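PDB 6WES: Tox3 from Phaeosphaeria nodorum, which acts as a necrotrophic effector of the fungus, a toxin probably recognised through the host factor Snn3, here as what is probably the mature part without its pro-domain. Local coordinates for residues 10-15 with 24-29; 17-22 with 92-97; 102-107 with 115-120. One frame throughout, in Å; residues are numbered along the deposited sequence.

Contact 1: 10-15 with 24-29; sequences GTRSVH and QRDVKV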
loop_
_atom_site.group_PDB
_atom_site.type_symbol
_atom_site.label_atom_id
_atom_site.label_comp_id
_atom_site.label_asym_id
_atom_site.label_seq_id
_atom_site.Cartn_x
_atom_site.Cartn_y
_atom_site.Cartn_z
ATOM N N GLY A 10 -3.626 -6.022 -4.262
ATOM C CA GLY A 10 -4.008 -6.171 -2.875
ATOM C C GLY A 10 -3.027 -7.068 -2.152
ATOM O O GLY A 10 -2.573 -8.082 -2.706
ATOM N N THR A 11 -2.699 -6.730 -0.913
ATOM C CA THR A 11 -1.829 -7.548 -0.076
ATOM C C THR A 11 -2.460 -7.710 1.297
ATOM O O THR A 11 -2.881 -6.722 1.926
ATOM C CB THR A 11 -0.438 -6.922 0.015
ATOM O OG1 THR A 11 0.075 -6.784 -1.322
ATOM C CG2 THR A 11 0.505 -7.772 0.863
ATOM N N ARG A 12 -2.507 -8.949 1.762
ATOM C CA ARG A 12 -2.925 -9.284 3.112
ATOM C C ARG A 12 -1.669 -9.540 3.935
ATOM O O ARG A 12 -0.703 -10.138 3.439
ATOM C CB ARG A 12 -3.783 -10.564 3.074
ATOM C CG ARG A 12 -4.124 -11.186 4.430
ATOM C CD ARG A 12 -5.188 -12.269 4.296
ATOM N NE ARG A 12 -6.429 -11.711 3.753
ATOM C CZ ARG A 12 -7.491 -12.439 3.398
ATOM N NH1 ARG A 12 -7.453 -13.762 3.525
ATOM N NH2 ARG A 12 -8.585 -11.848 2.938
ATOM N N SER A 13 -1.696 -9.163 5.205
ATOM C CA SER A 13 -0.547 -9.428 6.058
ATOM C C SER A 13 -1.008 -9.669 7.487
ATOM O O SER A 13 -2.113 -9.281 7.876
ATOM C CB SER A 13 0.452 -8.268 6.035
ATOM O OG SER A 13 -0.131 -7.057 6.494
ATOM N N VAL A 14 -0.143 -10.306 8.270
ATOM C CA VAL A 14 -0.392 -10.580 9.684
ATOM C C VAL A 14 0.840 -10.124 10.458
ATOM O O VAL A 14 1.976 -10.417 10.047
ATOM C CB VAL A 14 -0.628 -12.088 9.930
ATOM C CG1 VAL A 14 -0.873 -12.377 11.417
ATOM C CG2 VAL A 14 -1.793 -12.577 9.076
ATOM N N HIS A 15 0.621 -9.409 11.561
ATOM C CA HIS A 15 1.703 -8.859 12.369
ATOM C C HIS A 15 1.516 -9.198 13.839
ATOM O O HIS A 15 0.390 -9.297 14.342
ATOM C CB HIS A 15 1.774 -7.331 12.207
ATOM C CG HIS A 15 2.263 -6.914 10.855
ATOM N ND1 HIS A 15 1.427 -6.779 9.768
ATOM C CD2 HIS A 15 3.514 -6.681 10.399
ATOM C CE1 HIS A 15 2.142 -6.467 8.696
ATOM N NE2 HIS A 15 3.414 -6.386 9.060
ATOM N N GLN A 24 -4.369 -9.096 11.494
ATOM C CA GLN A 24 -4.461 -9.260 10.052
ATOM C C GLN A 24 -5.069 -8.017 9.408
ATOM O O GLN A 24 -6.026 -7.433 9.931
ATOM C CB GLN A 24 -5.310 -10.475 9.705
ATOM C CG GLN A 24 -5.385 -10.750 8.193
ATOM C CD GLN A 24 -5.980 -12.102 7.901
ATOM O OE1 GLN A 24 -5.377 -13.125 8.215
ATOM N NE2 GLN A 24 -7.173 -12.118 7.318
ATOM N N ARG A 25 -4.512 -7.606 8.276
ATOM C CA ARG A 25 -5.041 -6.473 7.528
ATOM C C ARG A 25 -4.972 -6.763 6.040
ATOM O O ARG A 25 -3.981 -7.320 5.560
ATOM C CB ARG A 25 -4.194 -5.214 7.760
ATOM C CG ARG A 25 -4.113 -4.756 9.215
ATOM C CD ARG A 25 -5.264 -3.828 9.542
ATOM N NE ARG A 25 -6.485 -4.557 9.839
ATOM C CZ ARG A 25 -7.680 -3.974 9.897
ATOM N NH1 ARG A 25 -8.766 -4.681 10.177
ATOM N NH2 ARG A 25 -7.785 -2.673 9.681
ATOM N N ASP A 26 -6.000 -6.330 5.308
ATOM C CA ASP A 26 -6.015 -6.326 3.849
ATOM C C ASP A 26 -5.872 -4.881 3.384
ATOM O O ASP A 26 -6.566 -4.000 3.890
ATOM C CB ASP A 26 -7.346 -6.868 3.310
ATOM C CG ASP A 26 -7.438 -8.374 3.344
ATOM O OD1 ASP A 26 -6.589 -9.008 3.990
ATOM O OD2 ASP A 26 -8.390 -8.944 2.754
ATOM N N VAL A 27 -4.995 -4.649 2.413
ATOM C CA VAL A 27 -4.779 -3.330 1.826
ATOM C C VAL A 27 -4.932 -3.484 0.322
ATOM O O VAL A 27 -4.295 -4.361 -0.275
ATOM C CB VAL A 27 -3.379 -2.789 2.171
ATOM C CG1 VAL A 27 -3.171 -1.413 1.552
ATOM C CG2 VAL A 27 -3.202 -2.706 3.679
ATOM N N LYS A 28 -5.781 -2.671 -0.288
ATOM C CA LYS A 28 -5.986 -2.740 -1.731
ATOM C C LYS A 28 -5.808 -1.359 -2.340
ATOM O O LYS A 28 -6.233 -0.349 -1.763
ATOM C CB LYS A 28 -7.391 -3.260 -2.075
ATOM C CG LYS A 28 -7.661 -4.683 -1.623
ATOM C CD LYS A 28 -9.073 -5.076 -1.966
ATOM C CE LYS A 28 -9.435 -6.442 -1.388
ATOM N NZ LYS A 28 -10.833 -6.832 -1.770
ATOM N N VAL A 29 -5.166 -1.320 -3.506
ATOM C CA VAL A 29 -4.941 -0.069 -4.218
ATOM C C VAL A 29 -5.327 -0.241 -5.677
ATOM O O VAL A 29 -5.421 -1.356 -6.197
ATOM C CB VAL A 29 -3.483 0.407 -4.110
ATOM C CG1 VAL A 29 -3.101 0.643 -2.640
ATOM C CG2 VAL A 29 -2.523 -0.603 -4.768
#
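Gln24 opens the segment 24-29 by laying its side chain over Arg12 and Val14. Its NE2 sits above one face of the Arg12 guanidinium, offset toward the rim, and meets Arg12 CD at 3.6 Å. The amide and guanidinium planes are nearly parallel, 7° apart. The other amide atom, OE1, lies against CG2 of Val14. Arg25 pairs with Ser13 through two backbone bonds, Arg25 N to Ser13 O and Ser13 N to Arg25 O, both 3.0 Å. Its side chain turns away from the neighbouring strand, and Arg25 NE binds the carbonyl O of Gln24 at 2.9 Å. Further out it reaches His79 and Phe81.

Asp26 makes the salt bridge of the contact. Arg12 grips Asp26 side-on, with Arg12 NE 2.7 Å from Asp26 OD1 and Arg12 NH2 2.9 Å from Asp26 OD2. Both oxygens use their syn lone pairs, and the two flat groups are 13° from coplanar. Arg12 has CG anti to its backbone N (chi1 171°) and bends at chi3, which brings NE beside the carboxylate. Two bonds in one plane fix the rotation of both groups. Glu158 is a second acidic partner of Arg12 NH2, so the guanidinium probably balances two negative charges.

Val27 pairs with Thr11, N to O both ways, and its side chain shares the buried face with Thr11 and Ser13. Lys28 stands opposite Gly10, and its CG comes to 4.1 Å from Gly10 CA. The end of Lys28 leads away to the carbonyl of Glu158. This is an antiparallel beta hairpin in regular register, strands 2-16 and 23-36, within the long antiparallel sheet of the beta-barrel effector fold.

Contact 2: 17-22 with 92-97; sequences CRERTG and TRCLYQ
Water 1 joins Arg20 to Tyr96: it accepts from Arg20 NE at 2.7 Å and donates to Tyr96 OH at 2.8 Å. It lies at the edge of both flat groups, in their planes. The contact sets the connection of a beta hairpin, between strands 2-16 and 23-36, against the start of strand 92-105 in the same antiparallel sheet. No direct hydrogen bond crosses between the two segments.

The Arg20 chain runs out extended, then bends at chi3 (-47°), which turns NE and NH2 to the two waters. CB touches Tyr96 OH, and the guanidinium reaches past it to the waters. Water 2 donates to Thr92 O and takes only a weak bond from Arg20 NH2. Tyr96 OH has a further partner in Glu129, whose other carboxylate oxygen accepts from Glu19 N. One acidic side chain thus positions both the ring and the loop backbone. The turn is also closed from within, by Cys17 N bonding to Arg20 O at 2.9 Å.

Each segment carries one half of a disulfide. Cys94 is joined to Cys131, and its sulfur packs against CB and CG of Glu19. Cys17 is joined to Cys146. Cys17 SG makes a sulfur-aromatic contact at the edge of the Tyr96 ring, 5.0 Å from the centroid and 78° off the ring normal; Cys17 SG lies closest to Tyr96 CE1, at 3.8 Å.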
loop_
_atom_site.group_PDB
_atom_site.type_symbol
_atom_site.label_atom_id
_atom_site.label_comp_id
_atom_site.label_asym_id
_atom_site.label_seq_id
_atom_site.Cartn_x
_atom_site.Cartn_y
_atom_site.Cartn_z
ATOM N N CYS A 17 2.671 -7.737 17.558
ATOM C CA CYS A 17 3.142 -6.507 18.175
ATOM C C CYS A 17 3.313 -6.736 19.674
ATOM O O CYS A 17 3.044 -7.827 20.189
ATOM C CB CYS A 17 2.171 -5.356 17.883
ATOM S SG CYS A 17 1.972 -4.946 16.101
ATOM N N ARG A 18 3.756 -5.688 20.383
ATOM C CA ARG A 18 4.085 -5.877 21.797
ATOM C C ARG A 18 2.843 -6.167 22.627
ATOM O O ARG A 18 2.888 -6.986 23.552
ATOM C CB ARG A 18 4.858 -4.684 22.371
ATOM C CG ARG A 18 5.224 -4.912 23.849
ATOM C CD ARG A 18 6.324 -3.995 24.337
ATOM N NE ARG A 18 7.526 -4.085 23.507
ATOM C CZ ARG A 18 8.624 -3.363 23.722
ATOM N NH1 ARG A 18 8.674 -2.513 24.746
ATOM N NH2 ARG A 18 9.670 -3.491 22.917
ATOM N N GLU A 19 1.732 -5.488 22.340
ATOM C CA GLU A 19 0.526 -5.630 23.144
ATOM C C GLU A 19 -0.517 -6.553 22.539
ATOM O O GLU A 19 -1.393 -7.021 23.270
ATOM C CB GLU A 19 -0.123 -4.266 23.413
ATOM C CG GLU A 19 0.735 -3.346 24.255
ATOM C CD GLU A 19 0.971 -3.884 25.642
ATOM O OE1 GLU A 19 0.042 -4.501 26.207
ATOM O OE2 GLU A 19 2.100 -3.715 26.147
ATOM N N ARG A 20 -0.444 -6.834 21.241
ATOM C CA ARG A 20 -1.442 -7.651 20.568
ATOM C C ARG A 20 -0.764 -8.408 19.439
ATOM O O ARG A 20 0.068 -7.839 18.725
ATOM C CB ARG A 20 -2.556 -6.791 19.966
ATOM C CG ARG A 20 -3.635 -7.633 19.321
ATOM C CD ARG A 20 -4.810 -6.807 18.917
ATOM N NE ARG A 20 -5.229 -5.911 19.994
ATOM C CZ ARG A 20 -6.448 -5.894 20.528
ATOM N NH1 ARG A 20 -7.387 -6.715 20.071
ATOM N NH2 ARG A 20 -6.729 -5.044 21.510
ATOM N N THR A 21 -1.131 -9.676 19.264
ATOM C CA THR A 21 -0.593 -10.484 18.179
ATOM C C THR A 21 -1.700 -10.910 17.222
ATOM O O THR A 21 -2.893 -10.741 17.488
ATOM C CB THR A 21 0.128 -11.711 18.729
ATOM O OG1 THR A 21 -0.799 -12.471 19.515
ATOM C CG2 THR A 21 1.287 -11.268 19.617
ATOM N N GLY A 22 -1.280 -11.452 16.080
ATOM C CA GLY A 22 -2.207 -11.953 15.083
ATOM C C GLY A 22 -3.055 -10.903 14.398
ATOM O O GLY A 22 -4.197 -11.194 13.993
ATOM N N THR A 92 -5.960 -0.214 27.891
ATOM C CA THR A 92 -4.788 -0.039 27.044
ATOM C C THR A 92 -5.283 0.316 25.652
ATOM O O THR A 92 -6.033 -0.451 25.038
ATOM C CB THR A 92 -3.962 -1.320 26.984
ATOM O OG1 THR A 92 -3.568 -1.674 28.312
ATOM C CG2 THR A 92 -2.710 -1.102 26.124
ATOM N N ARG A 93 -4.884 1.476 25.155
ATOM C CA ARG A 93 -5.276 1.910 23.827
ATOM C C ARG A 93 -4.040 2.000 22.952
ATOM O O ARG A 93 -3.035 2.603 23.344
ATOM C CB ARG A 93 -5.981 3.260 23.888
ATOM C CG ARG A 93 -7.173 3.244 24.836
ATOM C CD ARG A 93 -8.120 4.393 24.572
ATOM N NE ARG A 93 -8.736 4.286 23.256
ATOM C CZ ARG A 93 -9.661 5.124 22.803
ATOM N NH1 ARG A 93 -10.075 6.127 23.567
ATOM N NH2 ARG A 93 -10.165 4.959 21.587
ATOM N N CYS A 94 -4.111 1.380 21.781
ATOM C CA CYS A 94 -2.957 1.280 20.901
ATOM C C CYS A 94 -3.297 1.827 19.532
ATOM O O CYS A 94 -4.330 1.480 18.955
ATOM C CB CYS A 94 -2.522 -0.180 20.741
ATOM S SG CYS A 94 -2.019 -0.964 22.307
ATOM N N LEU A 95 -2.393 2.614 18.985
ATOM C CA LEU A 95 -2.487 3.072 17.611
ATOM C C LEU A 95 -1.495 2.278 16.771
ATOM O O LEU A 95 -0.344 2.098 17.170
ATOM C CB LEU A 95 -2.135 4.559 17.534
ATOM C CG LEU A 95 -2.215 5.107 16.110
ATOM C CD1 LEU A 95 -3.626 5.066 15.549
ATOM C CD2 LEU A 95 -1.672 6.514 16.072
ATOM N N TYR A 96 -1.948 1.810 15.627
ATOM C CA TYR A 96 -1.152 1.001 14.715
ATOM C C TYR A 96 -1.048 1.705 13.382
ATOM O O TYR A 96 -2.001 2.347 12.935
ATOM C CB TYR A 96 -1.816 -0.348 14.460
ATOM C CG TYR A 96 -1.849 -1.147 15.712
ATOM C CD1 TYR A 96 -0.792 -1.975 16.055
ATOM C CD2 TYR A 96 -2.940 -1.052 16.570
ATOM C CE1 TYR A 96 -0.813 -2.689 17.248
ATOM C CE2 TYR A 96 -2.965 -1.735 17.741
ATOM C CZ TYR A 96 -1.896 -2.550 18.071
ATOM O OH TYR A 96 -1.931 -3.229 19.267
ATOM N N GLN A 97 0.105 1.578 12.751
ATOM C CA GLN A 97 0.290 2.066 11.394
ATOM C C GLN A 97 0.929 0.971 10.552
ATOM O O GLN A 97 2.020 0.476 10.886
ATOM C CB GLN A 97 1.182 3.291 11.404
ATOM C CG GLN A 97 1.343 3.893 10.016
ATOM C CD GLN A 97 2.002 5.240 10.100
ATOM O OE1 GLN A 97 3.222 5.354 9.946
ATOM N NE2 GLN A 97 1.201 6.273 10.352
HETATM O O HOH W 1 -4.082 -3.633 20.970
HETATM O O HOH W 2 -4.842 -2.598 23.152
#

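Contact 3: 102-107 with 115-120; sequences FTLGFD and IYLTPP
Leu117 meets Phe106 and Leu104 with its branched end. Leu117 CD2 touches CE1 of Phe106 at 3.5 Å, and it also lies 4.0 Å from CD1 of Leu104. The Leu117 and Phe106 side chains run side by side and point the same way. Leu117 CG lies beside its backbone N (chi1 -51°), which brings the methyls to this apolar patch. Asp107 CB packs against CD2 of Tyr116 and CG2 of Thr118.

Two backbone bonds hold these groups in place. Asp107 N binds Tyr116 O at 2.9 Å and nearly straight, 170° at the hydrogen. Thr118 N binds Gly105 O at 3.0 Å, with the donor well above the carbonyl plane. Phe106 and Leu117 form a single backbone bridge, which closes the loop that leaves strand 92-105. OG1 of Thr118 packs at 3.4 Å against Gly105 CA, where there is no side chain. Water 3 accepts from Gly105 N and lies near Thr103 O and Thr118 O.

Farther out, Asp107 OD1 binds Thr109 in the intervening loop. Beyond the contact, the backbones of Leu104 and Phe106 bond to Thr73 and Ala71. Leu104 and Phe106 reach strand 45-53, and Ile115 lies on strands 2-16 and 23-36.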
loop_
_atom_site.group_PDB
_atom_site.type_symbol
_atom_site.label_atom_id
_atom_site.label_comp_id
_atom_site.label_asym_id
_atom_site.label_seq_id
_atom_site.Cartn_x
_atom_site.Cartn_y
_atom_site.Cartn_z
ATOM N N PHE A 102 3.729 -1.194 -2.756
ATOM C CA PHE A 102 3.254 -1.795 -4.001
ATOM C C PHE A 102 4.138 -1.308 -5.137
ATOM O O PHE A 102 4.601 -0.167 -5.124
ATOM C CB PHE A 102 1.810 -1.384 -4.342
ATOM C CG PHE A 102 0.774 -1.914 -3.385
ATOM C CD1 PHE A 102 0.263 -3.189 -3.564
ATOM C CD2 PHE A 102 0.316 -1.139 -2.314
ATOM C CE1 PHE A 102 -0.679 -3.705 -2.695
ATOM C CE2 PHE A 102 -0.647 -1.640 -1.421
ATOM C CZ PHE A 102 -1.140 -2.921 -1.625
ATOM N N THR A 103 4.383 -2.178 -6.112
ATOM C CA THR A 103 5.214 -1.838 -7.256
ATOM C C THR A 103 4.460 -2.188 -8.523
ATOM O O THR A 103 3.875 -3.269 -8.622
ATOM C CB THR A 103 6.558 -2.566 -7.226
ATOM O OG1 THR A 103 7.288 -2.139 -6.069
ATOM C CG2 THR A 103 7.390 -2.310 -8.493
ATOM N N LEU A 104 4.477 -1.267 -9.468
ATOM C CA LEU A 104 3.918 -1.444 -10.797
ATOM C C LEU A 104 5.097 -1.642 -11.740
ATOM O O LEU A 104 5.968 -0.766 -11.826
ATOM C CB LEU A 104 3.154 -0.162 -11.135
ATOM C CG LEU A 104 2.391 0.006 -12.425
ATOM C CD1 LEU A 104 1.268 -0.991 -12.530
ATOM C CD2 LEU A 104 1.864 1.430 -12.467
ATOM N N GLY A 105 5.128 -2.771 -12.446
ATOM C CA GLY A 105 6.204 -3.093 -13.374
ATOM C C GLY A 105 5.724 -2.985 -14.811
ATOM O O GLY A 105 4.612 -3.411 -15.129
ATOM N N PHE A 106 6.586 -2.458 -15.682
ATOM C CA PHE A 106 6.288 -2.304 -17.102
ATOM C C PHE A 106 7.244 -3.124 -17.960
ATOM O O PHE A 106 8.398 -3.384 -17.587
ATOM C CB PHE A 106 6.440 -0.841 -17.535
ATOM C CG PHE A 106 5.499 0.092 -16.826
ATOM C CD1 PHE A 106 4.197 0.250 -17.283
ATOM C CD2 PHE A 106 5.896 0.788 -15.698
ATOM C CE1 PHE A 106 3.310 1.073 -16.640
ATOM C CE2 PHE A 106 4.998 1.659 -15.055
ATOM C CZ PHE A 106 3.701 1.782 -15.519
ATOM N N ASP A 107 6.756 -3.519 -19.130
ATOM C CA ASP A 107 7.598 -4.089 -20.184
ATOM C C ASP A 107 7.518 -3.145 -21.381
ATOM O O ASP A 107 6.635 -3.277 -22.239
ATOM C CB ASP A 107 7.175 -5.497 -20.570
ATOM C CG ASP A 107 8.040 -6.093 -21.676
ATOM O OD1 ASP A 107 8.894 -5.388 -22.251
ATOM O OD2 ASP A 107 7.867 -7.295 -21.948
ATOM N N ILE A 115 0.029 0.466 -22.640
ATOM C CA ILE A 115 0.869 -0.061 -21.555
ATOM C C ILE A 115 0.987 -1.581 -21.675
ATOM O O ILE A 115 0.190 -2.257 -22.336
ATOM C CB ILE A 115 0.317 0.315 -20.173
ATOM C CG1 ILE A 115 -1.023 -0.371 -19.905
ATOM C CG2 ILE A 115 0.257 1.854 -20.025
ATOM C CD1 ILE A 115 -1.410 -0.310 -18.422
ATOM N N TYR A 116 1.974 -2.124 -20.974
ATOM C CA TYR A 116 2.117 -3.578 -20.869
ATOM C C TYR A 116 2.790 -3.804 -19.532
ATOM O O TYR A 116 3.854 -3.224 -19.284
ATOM C CB TYR A 116 2.996 -4.133 -21.990
ATOM C CG TYR A 116 2.864 -5.617 -22.220
ATOM C CD1 TYR A 116 2.170 -6.101 -23.318
ATOM C CD2 TYR A 116 3.425 -6.520 -21.329
ATOM C CE1 TYR A 116 2.049 -7.464 -23.563
ATOM C CE2 TYR A 116 3.306 -7.910 -21.565
ATOM C CZ TYR A 116 2.602 -8.347 -22.666
ATOM O OH TYR A 116 2.487 -9.699 -22.922
ATOM N N LEU A 117 2.149 -4.567 -18.647
ATOM C CA LEU A 117 2.636 -4.742 -17.283
ATOM C C LEU A 117 3.258 -6.114 -17.090
ATOM O O LEU A 117 3.026 -7.044 -17.861
ATOM C CB LEU A 117 1.510 -4.540 -16.263
ATOM C CG LEU A 117 0.726 -3.238 -16.458
ATOM C CD1 LEU A 117 -0.394 -3.205 -15.418
ATOM C CD2 LEU A 117 1.608 -2.004 -16.349
ATOM N N THR A 118 4.092 -6.209 -16.046
ATOM C CA THR A 118 4.650 -7.475 -15.653
ATOM C C THR A 118 3.977 -7.934 -14.371
ATOM O O THR A 118 3.462 -7.111 -13.612
ATOM C CB THR A 118 6.164 -7.326 -15.451
ATOM O OG1 THR A 118 6.434 -6.282 -14.522
ATOM C CG2 THR A 118 6.813 -6.973 -16.788
ATOM N N PRO A 119 3.940 -9.230 -14.099
ATOM C CA PRO A 119 3.140 -9.715 -12.960
ATOM C C PRO A 119 3.683 -9.201 -11.640
ATOM O O PRO A 119 4.901 -9.200 -11.405
ATOM C CB PRO A 119 3.279 -11.242 -13.058
ATOM C CG PRO A 119 3.558 -11.489 -14.504
ATOM C CD PRO A 119 4.407 -10.335 -14.952
ATOM N N PRO A 120 2.813 -8.760 -10.755
ATOM C CA PRO A 120 3.273 -8.241 -9.472
ATOM C C PRO A 120 3.564 -9.358 -8.487
ATOM O O PRO A 120 3.062 -10.477 -8.595
ATOM C CB PRO A 120 2.060 -7.449 -8.990
ATOM C CG PRO A 120 0.913 -8.224 -9.515
ATOM C CD PRO A 120 1.345 -8.705 -10.876
HETATM O O HOH W 3 3.250 -4.818 -11.412
#

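How the contacts relate
From the N terminus, strand 2-16 runs into contact 1, where 10-15 pairs with 24-29 and closes a hairpin. The loop 17-22 lies inside that hairpin and belongs to contact 2. Its partner 92-97 comes much later, so contacts 1 and 2 cross along the chain. They touch where Val14 meets Gly22. Contact 3 follows in series and closes the loop that leads from strand 92-105 toward strand 126-133. Contacts 2 and 3 both use strand 92-105, but their centres are about 34 Å apart, on opposite sides of the chain's centre. Phe102 of contact 3 packs on Thr11, Val27 and Val29 of contact 1, tying the two together.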